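Local atomic coordinates of formate dehydrogenase (Pyrobaculum aerophilum, PDB entry 1QP8), a protein that probably reduces glyoxylate or hydroxypyruvate with NADPH, as a member of the D-isomer specific 2-hydroxyacid dehydrogenase family. Residues Ala201-Leu215 and Arg227-Arg240. Residues are numbered along the deposited sequence; the frame is centred on the assembly and turned at random.
Sequences AEDAVFVNVGRAEVL and RPQFIFASDVWWGR. With NDP (NADPH dihydro-nicotinamide-adenine-dinucleotide phosphate), chain C.
Phe-206 is held between Ile-231 and Ala-233 of the parallel neighbouring strand: Phe-206 N gives to Ile-231 O and Phe-206 O accepts from Ala-233 N. Asn-208 N gives to Ala-233 O, and Asn-208 O accepts from Asp-235 N. Ala-204 O takes Ile-231 N at 2.9 Å. Five backbone bonds thus join the segments, the first and last involving Ala-204 and Asp-235 at the ends of strands 205-208 and 231-234.

Apolar contacts cluster on the face that carries Phe-206 and Phe-232. Their side chains lie side by side and point the same way, each with CG anti to its own N (chi1 -173° and -176°). Phe-206 CD2 and Leu-215 CD1 both meet the edge of the Phe-232 ring; each is 3.8 Å from Phe-232 CE1. Phe-206 CB also touches Phe-230 CZ.

The two strands and helix 217-226 form a beta-alpha-beta crossover of the Rossmann-type NAD-binding domain. The helix packs on Phe-230, Phe-232 and Trp-238.

Past the strand ends, Ala-212 CB sits over the five-membered ring of Trp-238, 3.9 Å from its centroid. Trp-238 NE1 donates to Leu-215 O at 3.0 Å, with that oxygen near the ring plane. A phenylalanine at Trp-238 would probably leave Leu-215 O without this donor and the ring freer to turn.

The charged pairs across the contact are loose. Glu-202 OE2 lies 3.7 Å from Arg-227 NE, well out of the guanidinium plane. Glu-213 makes only a long salt bridge to Arg-240, whose NH2 pairs more firmly with Asp-62.

At the cofactor, the O2D hydroxyl of NADPH lies over one face of the Arg-211 guanidinium. Asp-235 lies beside the carboxamide, its OD2 bonded by Val-261 N and Thr-258 OG1 and its OD1 by Ala-262 N.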
ATOM      1  N   ALA A 201      -9.550 -17.104   5.354  1.00 67.91           N
ATOM      2  CA  ALA A 201      -9.662 -16.838   6.778  1.00 67.91           C
ATOM      3  C   ALA A 201     -10.927 -16.007   6.997  1.00 67.91           C
ATOM      4  O   ALA A 201     -11.293 -15.200   6.142  1.00 67.91           O
ATOM      5  CB  ALA A 201      -8.445 -16.070   7.246  1.00 33.36           C
ATOM      6  N   GLU A 202     -11.603 -16.188   8.129  1.00 69.49           N
ATOM      7  CA  GLU A 202     -12.820 -15.420   8.371  1.00 69.49           C
ATOM      8  C   GLU A 202     -12.477 -13.956   8.538  1.00 69.49           C
ATOM      9  O   GLU A 202     -13.350 -13.095   8.566  1.00 69.49           O
ATOM     10  CB  GLU A 202     -13.550 -15.940   9.607  1.00100.05           C
ATOM     11  CG  GLU A 202     -14.116 -17.335   9.422  1.00100.05           C
ATOM     12  CD  GLU A 202     -15.380 -17.558  10.222  1.00100.05           C
ATOM     13  OE1 GLU A 202     -15.337 -17.367  11.453  1.00100.05           O
ATOM     14  OE2 GLU A 202     -16.418 -17.924   9.627  1.00100.05           O
ATOM     15  N   ASP A 203     -11.181 -13.695   8.607  1.00 63.79           N
ATOM     16  CA  ASP A 203     -10.643 -12.364   8.792  1.00 63.79           C
ATOM     17  C   ASP A 203     -10.068 -11.772   7.492  1.00 63.79           C
ATOM     18  O   ASP A 203      -9.625 -10.621   7.458  1.00 63.79           O
ATOM     19  CB  ASP A 203      -9.564 -12.457   9.858  1.00 98.83           C
ATOM     20  CG  ASP A 203      -8.839 -11.174  10.051  1.00 98.83           C
ATOM     21  OD1 ASP A 203      -9.494 -10.183  10.435  1.00 98.83           O
ATOM     22  OD2 ASP A 203      -7.614 -11.160   9.812  1.00 98.83           O
ATOM     23  N   ALA A 204     -10.112 -12.556   6.417  1.00 58.02           N
ATOM     24  CA  ALA A 204      -9.553 -12.164   5.123  1.00 58.02           C
ATOM     25  C   ALA A 204     -10.073 -10.911   4.431  1.00 58.02           C
ATOM     26  O   ALA A 204     -11.182 -10.438   4.676  1.00 58.02           O
ATOM     27  CB  ALA A 204      -9.641 -13.334   4.151  1.00 51.43           C
ATOM     28  N   VAL A 205      -9.226 -10.418   3.534  1.00 52.96           N
ATOM     29  CA  VAL A 205      -9.449  -9.235   2.723  1.00 52.96           C
ATOM     30  C   VAL A 205      -9.367  -9.671   1.264  1.00 52.96           C
ATOM     31  O   VAL A 205      -8.293 -10.024   0.797  1.00 52.96           O
ATOM     32  CB  VAL A 205      -8.309  -8.234   2.919  1.00 34.66           C
ATOM     33  CG1 VAL A 205      -8.422  -7.112   1.897  1.00 34.66           C
ATOM     34  CG2 VAL A 205      -8.311  -7.708   4.332  1.00 34.66           C
ATOM     35  N   PHE A 206     -10.475  -9.635   0.541  1.00 38.35           N
ATOM     36  CA  PHE A 206     -10.462 -10.038  -0.861  1.00 38.35           C
ATOM     37  C   PHE A 206     -10.487  -8.800  -1.742  1.00 38.35           C
ATOM     38  O   PHE A 206     -11.452  -8.050  -1.721  1.00 38.35           O
ATOM     39  CB  PHE A 206     -11.694 -10.880  -1.181  1.00 50.84           C
ATOM     40  CG  PHE A 206     -11.676 -11.473  -2.551  1.00 50.84           C
ATOM     41  CD1 PHE A 206     -11.277 -12.788  -2.746  1.00 50.84           C
ATOM     42  CD2 PHE A 206     -12.026 -10.709  -3.659  1.00 50.84           C
ATOM     43  CE1 PHE A 206     -11.226 -13.335  -4.030  1.00 50.84           C
ATOM     44  CE2 PHE A 206     -11.979 -11.243  -4.948  1.00 50.84           C
ATOM     45  CZ  PHE A 206     -11.578 -12.558  -5.133  1.00 50.84           C
ATOM     46  N   VAL A 207      -9.441  -8.591  -2.527  1.00 44.88           N
ATOM     47  CA  VAL A 207      -9.384  -7.441  -3.420  1.00 44.88           C
ATOM     48  C   VAL A 207      -9.681  -7.803  -4.888  1.00 44.88           C
ATOM     49  O   VAL A 207      -9.002  -8.648  -5.469  1.00 44.88           O
ATOM     50  CB  VAL A 207      -7.993  -6.798  -3.362  1.00 36.92           C
ATOM     51  CG1 VAL A 207      -7.875  -5.710  -4.418  1.00 36.92           C
ATOM     52  CG2 VAL A 207      -7.740  -6.251  -1.964  1.00 36.92           C
ATOM     53  N   ASN A 208     -10.695  -7.183  -5.490  1.00 45.88           N
ATOM     54  CA  ASN A 208     -10.974  -7.460  -6.899  1.00 45.88           C
ATOM     55  C   ASN A 208     -10.652  -6.229  -7.712  1.00 45.88           C
ATOM     56  O   ASN A 208     -11.149  -5.148  -7.426  1.00 45.88           O
ATOM     57  CB  ASN A 208     -12.427  -7.835  -7.148  1.00 42.63           C
ATOM     58  CG  ASN A 208     -12.663  -8.243  -8.591  1.00 42.63           C
ATOM     59  OD1 ASN A 208     -11.748  -8.710  -9.270  1.00 42.63           O
ATOM     60  ND2 ASN A 208     -13.891  -8.076  -9.064  1.00 42.63           N
ATOM     61  N   VAL A 209      -9.830  -6.386  -8.738  1.00 47.74           N
ATOM     62  CA  VAL A 209      -9.452  -5.239  -9.539  1.00 47.74           C
ATOM     63  C   VAL A 209      -9.703  -5.515 -11.029  1.00 47.74           C
ATOM     64  O   VAL A 209      -9.587  -4.631 -11.865  1.00 47.74           O
ATOM     65  CB  VAL A 209      -7.969  -4.853  -9.234  1.00 39.70           C
ATOM     66  CG1 VAL A 209      -7.022  -5.711 -10.031  1.00 39.70           C
ATOM     67  CG2 VAL A 209      -7.746  -3.390  -9.483  1.00 39.70           C
ATOM     68  N   GLY A 210     -10.058  -6.753 -11.347  1.00 77.63           N
ATOM     69  CA  GLY A 210     -10.382  -7.092 -12.712  1.00 77.63           C
ATOM     70  C   GLY A 210     -11.887  -7.230 -12.741  1.00 77.63           C
ATOM     71  O   GLY A 210     -12.568  -7.057 -11.724  1.00 77.63           O
ATOM     72  N   ARG A 211     -12.424  -7.568 -13.903  1.00 43.42           N
ATOM     73  CA  ARG A 211     -13.875  -7.729 -14.036  1.00 43.42           C
ATOM     74  C   ARG A 211     -14.599  -8.443 -12.862  1.00 43.42           C
ATOM     75  O   ARG A 211     -14.181  -9.493 -12.382  1.00 43.42           O
ATOM     76  CB  ARG A 211     -14.214  -8.397 -15.393  1.00 57.66           C
ATOM     77  CG  ARG A 211     -14.852  -7.442 -16.398  1.00 57.66           C
ATOM     78  CD  ARG A 211     -14.372  -6.004 -16.277  1.00 57.66           C
ATOM     79  NE  ARG A 211     -13.296  -5.660 -17.205  1.00 57.66           N
ATOM     80  CZ  ARG A 211     -12.369  -4.721 -16.982  1.00 57.66           C
ATOM     81  NH1 ARG A 211     -12.372  -4.023 -15.848  1.00 57.66           N
ATOM     82  NH2 ARG A 211     -11.438  -4.466 -17.907  1.00 57.66           N
ATOM     83  N   ALA A 212     -15.688  -7.834 -12.401  1.00 54.59           N
ATOM     84  CA  ALA A 212     -16.486  -8.339 -11.284  1.00 54.59           C
ATOM     85  C   ALA A 212     -17.188  -9.678 -11.539  1.00 54.59           C
ATOM     86  O   ALA A 212     -17.260 -10.526 -10.653  1.00 54.59           O
ATOM     87  CB  ALA A 212     -17.534  -7.284 -10.884  1.00 39.01           C
ATOM     88  N   GLU A 213     -17.714  -9.849 -12.747  1.00 47.72           N
ATOM     89  CA  GLU A 213     -18.437 -11.056 -13.146  1.00 47.72           C
ATOM     90  C   GLU A 213     -17.696 -12.350 -12.826  1.00 47.72           C
ATOM     91  O   GLU A 213     -18.300 -13.424 -12.771  1.00 47.72           O
ATOM     92  CB  GLU A 213     -18.745 -11.003 -14.643  1.00 70.42           C
ATOM     93  CG  GLU A 213     -19.780  -9.944 -15.063  1.00 70.42           C
ATOM     94  CD  GLU A 213     -19.292  -8.497 -14.935  1.00 70.42           C
ATOM     95  OE1 GLU A 213     -18.071  -8.273 -14.772  1.00 70.42           O
ATOM     96  OE2 GLU A 213     -20.145  -7.576 -15.015  1.00 70.42           O
ATOM     97  N   VAL A 214     -16.388 -12.234 -12.610  1.00 47.94           N
ATOM     98  CA  VAL A 214     -15.530 -13.370 -12.284  1.00 47.94           C
ATOM     99  C   VAL A 214     -15.920 -13.959 -10.941  1.00 47.94           C
ATOM    100  O   VAL A 214     -15.617 -15.112 -10.637  1.00 47.94           O
ATOM    101  CB  VAL A 214     -14.066 -12.926 -12.235  1.00 46.97           C
ATOM    102  CG1 VAL A 214     -13.203 -13.990 -11.623  1.00 46.97           C
ATOM    103  CG2 VAL A 214     -13.592 -12.631 -13.628  1.00 46.97           C
ATOM    104  N   LEU A 215     -16.586 -13.150 -10.132  1.00 59.94           N
ATOM    105  CA  LEU A 215     -17.041 -13.576  -8.820  1.00 59.94           C
ATOM    106  C   LEU A 215     -18.555 -13.701  -8.860  1.00 59.94           C
ATOM    107  O   LEU A 215     -19.238 -12.853  -9.432  1.00 59.94           O
ATOM    108  CB  LEU A 215     -16.675 -12.530  -7.780  1.00 55.34           C
ATOM    109  CG  LEU A 215     -15.203 -12.192  -7.576  1.00 55.34           C
ATOM    110  CD1 LEU A 215     -15.040 -10.697  -7.266  1.00 55.34           C
ATOM    111  CD2 LEU A 215     -14.658 -13.046  -6.448  1.00 55.34           C
ATOM    112  N   ARG A 227     -19.417 -13.109   7.529  1.00 57.45           N
ATOM    113  CA  ARG A 227     -18.164 -12.796   8.190  1.00 57.45           C
ATOM    114  C   ARG A 227     -17.909 -11.298   8.243  1.00 57.45           C
ATOM    115  O   ARG A 227     -17.417 -10.692   7.291  1.00 57.45           O
ATOM    116  CB  ARG A 227     -17.024 -13.558   7.501  1.00 62.48           C
ATOM    117  CG  ARG A 227     -17.189 -15.069   7.678  1.00 62.48           C
ATOM    118  CD  ARG A 227     -16.804 -15.917   6.466  1.00 62.48           C
ATOM    119  NE  ARG A 227     -15.402 -16.317   6.483  1.00 62.48           N
ATOM    120  CZ  ARG A 227     -14.939 -17.442   5.950  1.00 62.48           C
ATOM    121  NH1 ARG A 227     -15.765 -18.293   5.356  1.00 62.48           N
ATOM    122  NH2 ARG A 227     -13.647 -17.716   6.011  1.00 62.48           N
ATOM    123  N   PRO A 228     -18.264 -10.674   9.372  1.00 48.14           N
ATOM    124  CA  PRO A 228     -18.081  -9.235   9.569  1.00 48.14           C
ATOM    125  C   PRO A 228     -16.628  -8.783   9.366  1.00 48.14           C
ATOM    126  O   PRO A 228     -16.379  -7.685   8.872  1.00 48.14           O
ATOM    127  CB  PRO A 228     -18.583  -9.021  10.998  1.00 44.93           C
ATOM    128  CG  PRO A 228     -19.660 -10.066  11.131  1.00 44.93           C
ATOM    129  CD  PRO A 228     -18.995 -11.270  10.505  1.00 44.93           C
ATOM    130  N   GLN A 229     -15.678  -9.637   9.738  1.00 49.91           N
ATOM    131  CA  GLN A 229     -14.264  -9.325   9.594  1.00 49.91           C
ATOM    132  C   GLN A 229     -13.798  -9.537   8.151  1.00 49.91           C
ATOM    133  O   GLN A 229     -12.703  -9.102   7.771  1.00 49.91           O
ATOM    134  CB  GLN A 229     -13.443 -10.215  10.518  1.00 93.45           C
ATOM    135  CG  GLN A 229     -13.958 -10.269  11.936  1.00 93.45           C
ATOM    136  CD  GLN A 229     -13.774  -8.963  12.668  1.00 93.45           C
ATOM    137  OE1 GLN A 229     -12.646  -8.545  12.939  1.00 93.45           O
ATOM    138  NE2 GLN A 229     -14.882  -8.303  12.990  1.00 93.45           N
ATOM    139  N   PHE A 230     -14.612 -10.227   7.356  1.00 40.84           N
ATOM    140  CA  PHE A 230     -14.256 -10.465   5.970  1.00 40.84           C
ATOM    141  C   PHE A 230     -14.509  -9.175   5.182  1.00 40.84           C
ATOM    142  O   PHE A 230     -15.585  -8.581   5.259  1.00 40.84           O
ATOM    143  CB  PHE A 230     -15.091 -11.601   5.379  1.00 49.61           C
ATOM    144  CG  PHE A 230     -14.681 -11.993   3.982  1.00 49.61           C
ATOM    145  CD1 PHE A 230     -13.641 -12.884   3.771  1.00 49.61           C
ATOM    146  CD2 PHE A 230     -15.353 -11.479   2.874  1.00 49.61           C
ATOM    147  CE1 PHE A 230     -13.278 -13.264   2.474  1.00 49.61           C
ATOM    148  CE2 PHE A 230     -15.000 -11.852   1.577  1.00 49.61           C
ATOM    149  CZ  PHE A 230     -13.961 -12.748   1.378  1.00 49.61           C
ATOM    150  N   ILE A 231     -13.522  -8.750   4.412  1.00 44.32           N
ATOM    151  CA  ILE A 231     -13.673  -7.525   3.667  1.00 44.32           C
ATOM    152  C   ILE A 231     -13.530  -7.671   2.169  1.00 44.32           C
ATOM    153  O   ILE A 231     -12.632  -8.331   1.668  1.00 44.32           O
ATOM    154  CB  ILE A 231     -12.669  -6.481   4.153  1.00 33.13           C
ATOM    155  CG1 ILE A 231     -12.973  -6.122   5.608  1.00 33.13           C
ATOM    156  CG2 ILE A 231     -12.722  -5.261   3.247  1.00 33.13           C
ATOM    157  CD1 ILE A 231     -12.056  -5.073   6.163  1.00 33.13           C
ATOM    158  N   PHE A 232     -14.426  -7.018   1.455  1.00 51.90           N
ATOM    159  CA  PHE A 232     -14.414  -7.043   0.012  1.00 51.90           C
ATOM    160  C   PHE A 232     -14.072  -5.630  -0.437  1.00 51.90           C
ATOM    161  O   PHE A 232     -14.831  -4.693  -0.182  1.00 51.90           O
ATOM    162  CB  PHE A 232     -15.794  -7.434  -0.498  1.00 42.68           C
ATOM    163  CG  PHE A 232     -15.871  -7.575  -1.980  1.00 42.68           C
ATOM    164  CD1 PHE A 232     -15.137  -8.565  -2.638  1.00 42.68           C
ATOM    165  CD2 PHE A 232     -16.688  -6.730  -2.731  1.00 42.68           C
ATOM    166  CE1 PHE A 232     -15.215  -8.717  -4.027  1.00 42.68           C
ATOM    167  CE2 PHE A 232     -16.776  -6.871  -4.125  1.00 42.68           C
ATOM    168  CZ  PHE A 232     -16.037  -7.869  -4.770  1.00 42.68           C
ATOM    169  N   ALA A 233     -12.920  -5.473  -1.073  1.00 45.45           N
ATOM    170  CA  ALA A 233     -12.487  -4.170  -1.575  1.00 45.45           C
ATOM    171  C   ALA A 233     -12.400  -4.297  -3.084  1.00 45.45           C
ATOM    172  O   ALA A 233     -11.554  -5.022  -3.597  1.00 45.45           O
ATOM    173  CB  ALA A 233     -11.126  -3.808  -1.009  1.00 36.01           C
ATOM    174  N   SER A 234     -13.264  -3.594  -3.803  1.00 36.92           N
ATOM    175  CA  SER A 234     -13.244  -3.695  -5.249  1.00 36.92           C
ATOM    176  C   SER A 234     -13.387  -2.381  -5.994  1.00 36.92           C
ATOM    177  O   SER A 234     -14.094  -1.465  -5.565  1.00 36.92           O
ATOM    178  CB  SER A 234     -14.347  -4.649  -5.710  1.00 38.05           C
ATOM    179  OG  SER A 234     -14.327  -4.811  -7.116  1.00 38.05           O
ATOM    180  N   ASP A 235     -12.719  -2.313  -7.137  1.00 42.84           N
ATOM    181  CA  ASP A 235     -12.768  -1.144  -7.990  1.00 42.84           C
ATOM    182  C   ASP A 235     -13.658  -1.472  -9.168  1.00 42.84           C
ATOM    183  O   ASP A 235     -13.927  -0.616 -10.001  1.00 42.84           O
ATOM    184  CB  ASP A 235     -11.378  -0.805  -8.507  1.00 32.20           C
ATOM    185  CG  ASP A 235     -11.390   0.340  -9.495  1.00 32.20           C
ATOM    186  OD1 ASP A 235     -11.048   0.130 -10.688  1.00 32.20           O
ATOM    187  OD2 ASP A 235     -11.755   1.452  -9.062  1.00 32.20           O
ATOM    188  N   VAL A 236     -14.117  -2.714  -9.242  1.00 42.02           N
ATOM    189  CA  VAL A 236     -14.965  -3.119 -10.356  1.00 42.02           C
ATOM    190  C   VAL A 236     -16.262  -3.742  -9.877  1.00 42.02           C
ATOM    191  O   VAL A 236     -16.287  -4.429  -8.863  1.00 42.02           O
ATOM    192  CB  VAL A 236     -14.244  -4.107 -11.249  1.00 52.26           C
ATOM    193  CG1 VAL A 236     -14.936  -4.171 -12.606  1.00 52.26           C
ATOM    194  CG2 VAL A 236     -12.810  -3.687 -11.395  1.00 52.26           C
ATOM    195  N   TRP A 237     -17.346  -3.530 -10.611  1.00 33.60           N
ATOM    196  CA  TRP A 237     -18.612  -4.053 -10.145  1.00 33.60           C
ATOM    197  C   TRP A 237     -19.507  -4.704 -11.169  1.00 33.60           C
ATOM    198  O   TRP A 237     -19.381  -4.444 -12.366  1.00 33.60           O
ATOM    199  CB  TRP A 237     -19.373  -2.926  -9.462  1.00 37.35           C
ATOM    200  CG  TRP A 237     -18.580  -2.331  -8.384  1.00 37.35           C
ATOM    201  CD1 TRP A 237     -17.617  -1.358  -8.499  1.00 37.35           C
ATOM    202  CD2 TRP A 237     -18.568  -2.759  -7.022  1.00 37.35           C
ATOM    203  NE1 TRP A 237     -17.002  -1.166  -7.281  1.00 37.35           N
ATOM    204  CE2 TRP A 237     -17.565  -2.013  -6.359  1.00 37.35           C
ATOM    205  CE3 TRP A 237     -19.306  -3.704  -6.297  1.00 37.35           C
ATOM    206  CZ2 TRP A 237     -17.282  -2.189  -5.006  1.00 37.35           C
ATOM    207  CZ3 TRP A 237     -19.022  -3.874  -4.949  1.00 37.35           C
ATOM    208  CH2 TRP A 237     -18.018  -3.120  -4.321  1.00 37.35           C
ATOM    209  N   TRP A 238     -20.421  -5.546 -10.686  1.00 51.40           N
ATOM    210  CA  TRP A 238     -21.359  -6.234 -11.567  1.00 51.40           C
ATOM    211  C   TRP A 238     -22.199  -5.208 -12.300  1.00 51.40           C
ATOM    212  O   TRP A 238     -22.563  -5.407 -13.452  1.00 51.40           O
ATOM    213  CB  TRP A 238     -22.249  -7.176 -10.762  1.00 43.68           C
ATOM    214  CG  TRP A 238     -21.447  -8.237 -10.098  1.00 43.68           C
ATOM    215  CD1 TRP A 238     -21.051  -9.425 -10.635  1.00 43.68           C
ATOM    216  CD2 TRP A 238     -20.844  -8.162  -8.803  1.00 43.68           C
ATOM    217  NE1 TRP A 238     -20.234 -10.094  -9.759  1.00 43.68           N
ATOM    218  CE2 TRP A 238     -20.091  -9.341  -8.625  1.00 43.68           C
ATOM    219  CE3 TRP A 238     -20.865  -7.209  -7.774  1.00 43.68           C
ATOM    220  CZ2 TRP A 238     -19.361  -9.595  -7.459  1.00 43.68           C
ATOM    221  CZ3 TRP A 238     -20.137  -7.461  -6.609  1.00 43.68           C
ATOM    222  CH2 TRP A 238     -19.395  -8.647  -6.464  1.00 43.68           C
ATOM    223  N   GLY A 239     -22.492  -4.099 -11.632  1.00 44.74           N
ATOM    224  CA  GLY A 239     -23.276  -3.053 -12.255  1.00 44.74           C
ATOM    225  C   GLY A 239     -22.554  -2.441 -13.437  1.00 44.74           C
ATOM    226  O   GLY A 239     -23.145  -1.657 -14.183  1.00 44.74           O
ATOM    227  N   ARG A 240     -21.278  -2.781 -13.597  1.00 73.99           N
ATOM    228  CA  ARG A 240     -20.481  -2.285 -14.711  1.00 73.99           C
ATOM    229  C   ARG A 240     -20.828  -0.861 -15.112  1.00 73.99           C
ATOM    230  O   ARG A 240     -21.549  -0.654 -16.087  1.00 73.99           O
ATOM    231  CB  ARG A 240     -20.681  -3.190 -15.934  1.00 89.97           C
ATOM    232  CG  ARG A 240     -19.518  -4.099 -16.235  1.00 89.97           C
ATOM    233  CD  ARG A 240     -19.708  -4.887 -17.519  1.00 89.97           C
ATOM    234  NE  ARG A 240     -18.440  -5.493 -17.926  1.00 89.97           N
ATOM    235  CZ  ARG A 240     -17.418  -4.815 -18.446  1.00 89.97           C
ATOM    236  NH1 ARG A 240     -17.514  -3.502 -18.639  1.00 89.97           N
ATOM    237  NH2 ARG A 240     -16.288  -5.442 -18.748  1.00 89.97           N
TER
HETATM  238  PA  NDP C 310      -3.510 -10.081 -19.445  0.70 54.47           P
HETATM  239  O1A NDP C 310      -4.751 -10.295 -20.254  0.70 54.47           O
HETATM  240  O2A NDP C 310      -3.730  -8.627 -19.607  0.70 54.47           O
HETATM  241  O5B NDP C 310      -4.140 -11.217 -18.428  0.70 54.47           O
HETATM  242  C5B NDP C 310      -3.599 -12.565 -18.736  0.70 54.47           C
HETATM  243  C4B NDP C 310      -3.289 -13.339 -17.403  0.70 54.47           C
HETATM  244  O4B NDP C 310      -4.480 -13.909 -16.733  0.70 54.47           O
HETATM  245  C3B NDP C 310      -2.392 -14.622 -17.614  0.70 54.47           C
HETATM  246  O3B NDP C 310      -1.793 -14.997 -16.386  0.70 54.47           O
HETATM  247  C2B NDP C 310      -3.477 -15.554 -18.154  0.70 54.47           C
HETATM  248  O2B NDP C 310      -3.283 -16.902 -18.381  0.70 54.47           O
HETATM  249  C1B NDP C 310      -4.571 -15.276 -17.210  0.70 54.47           C
HETATM  250  N9A NDP C 310      -5.839 -15.726 -17.684  0.70 54.47           N
HETATM  251  C8A NDP C 310      -6.620 -15.313 -18.731  0.70 54.47           C
HETATM  252  N7A NDP C 310      -7.761 -15.999 -18.811  0.70 54.47           N
HETATM  253  C5A NDP C 310      -7.682 -16.881 -17.763  0.70 54.47           C
HETATM  254  C6A NDP C 310      -8.583 -17.910 -17.299  0.70 54.47           C
HETATM  255  N6A NDP C 310      -9.744 -18.127 -17.947  0.70 54.47           N
HETATM  256  N1A NDP C 310      -8.194 -18.651 -16.189  0.70 54.47           N
HETATM  257  C2A NDP C 310      -6.974 -18.370 -15.587  0.70 54.47           C
HETATM  258  N3A NDP C 310      -6.094 -17.453 -15.953  0.70 54.47           N
HETATM  259  C4A NDP C 310      -6.529 -16.728 -17.049  0.70 54.47           C
HETATM  260  O3  NDP C 310      -3.286  -9.491 -18.009  0.70 54.47           O
HETATM  261  PN  NDP C 310      -3.666  -8.256 -16.996  0.70 54.47           P
HETATM  262  O1N NDP C 310      -2.980  -8.407 -15.692  0.70 54.47           O
HETATM  263  O2N NDP C 310      -3.379  -6.918 -17.608  0.70 54.47           O
HETATM  264  O5D NDP C 310      -5.311  -8.352 -16.779  0.70 54.47           O
HETATM  265  C5D NDP C 310      -6.167  -7.778 -17.796  0.70 54.47           C
HETATM  266  C4D NDP C 310      -7.606  -7.907 -17.270  0.70 54.47           C
HETATM  267  O4D NDP C 310      -7.743  -7.115 -16.066  0.70 54.47           O
HETATM  268  C3D NDP C 310      -8.607  -7.344 -18.279  0.70 54.47           C
HETATM  269  O3D NDP C 310      -8.982  -8.378 -19.174  0.70 54.47           O
HETATM  270  C2D NDP C 310      -9.731  -6.815 -17.349  0.70 54.47           C
HETATM  271  O2D NDP C 310     -10.746  -7.807 -17.126  0.70 54.47           O
HETATM  272  C1D NDP C 310      -8.984  -6.368 -16.070  0.70 54.47           C
HETATM  273  N1N NDP C 310      -8.711  -4.854 -16.024  0.70 54.47           N
HETATM  274  C2N NDP C 310      -9.308  -4.145 -14.925  0.70 54.47           C
HETATM  275  C3N NDP C 310      -9.063  -2.751 -14.870  0.70 54.47           C
HETATM  276  C7N NDP C 310      -9.704  -1.943 -13.675  0.70 54.47           C
HETATM  277  O7N NDP C 310      -9.347  -0.791 -13.518  0.70 54.47           O
HETATM  278  N7N NDP C 310     -10.614  -2.590 -12.896  0.70 54.47           N
HETATM  279  C4N NDP C 310      -8.265  -2.011 -15.825  0.70 54.47           C
HETATM  280  C5N NDP C 310      -7.733  -2.854 -16.865  0.70 54.47           C
HETATM  281  C6N NDP C 310      -7.917  -4.197 -16.994  0.70 54.47           C
HETATM  282  P2B NDP C 310      -2.882 -17.286 -19.987  0.70 54.47           P
HETATM  283  O1X NDP C 310      -2.815 -18.778 -19.771  0.70 54.47           O
HETATM  284  O2X NDP C 310      -4.056 -16.789 -20.753  0.70 54.47           O
HETATM  285  O3X NDP C 310      -1.635 -16.587 -20.246  0.70 54.47           O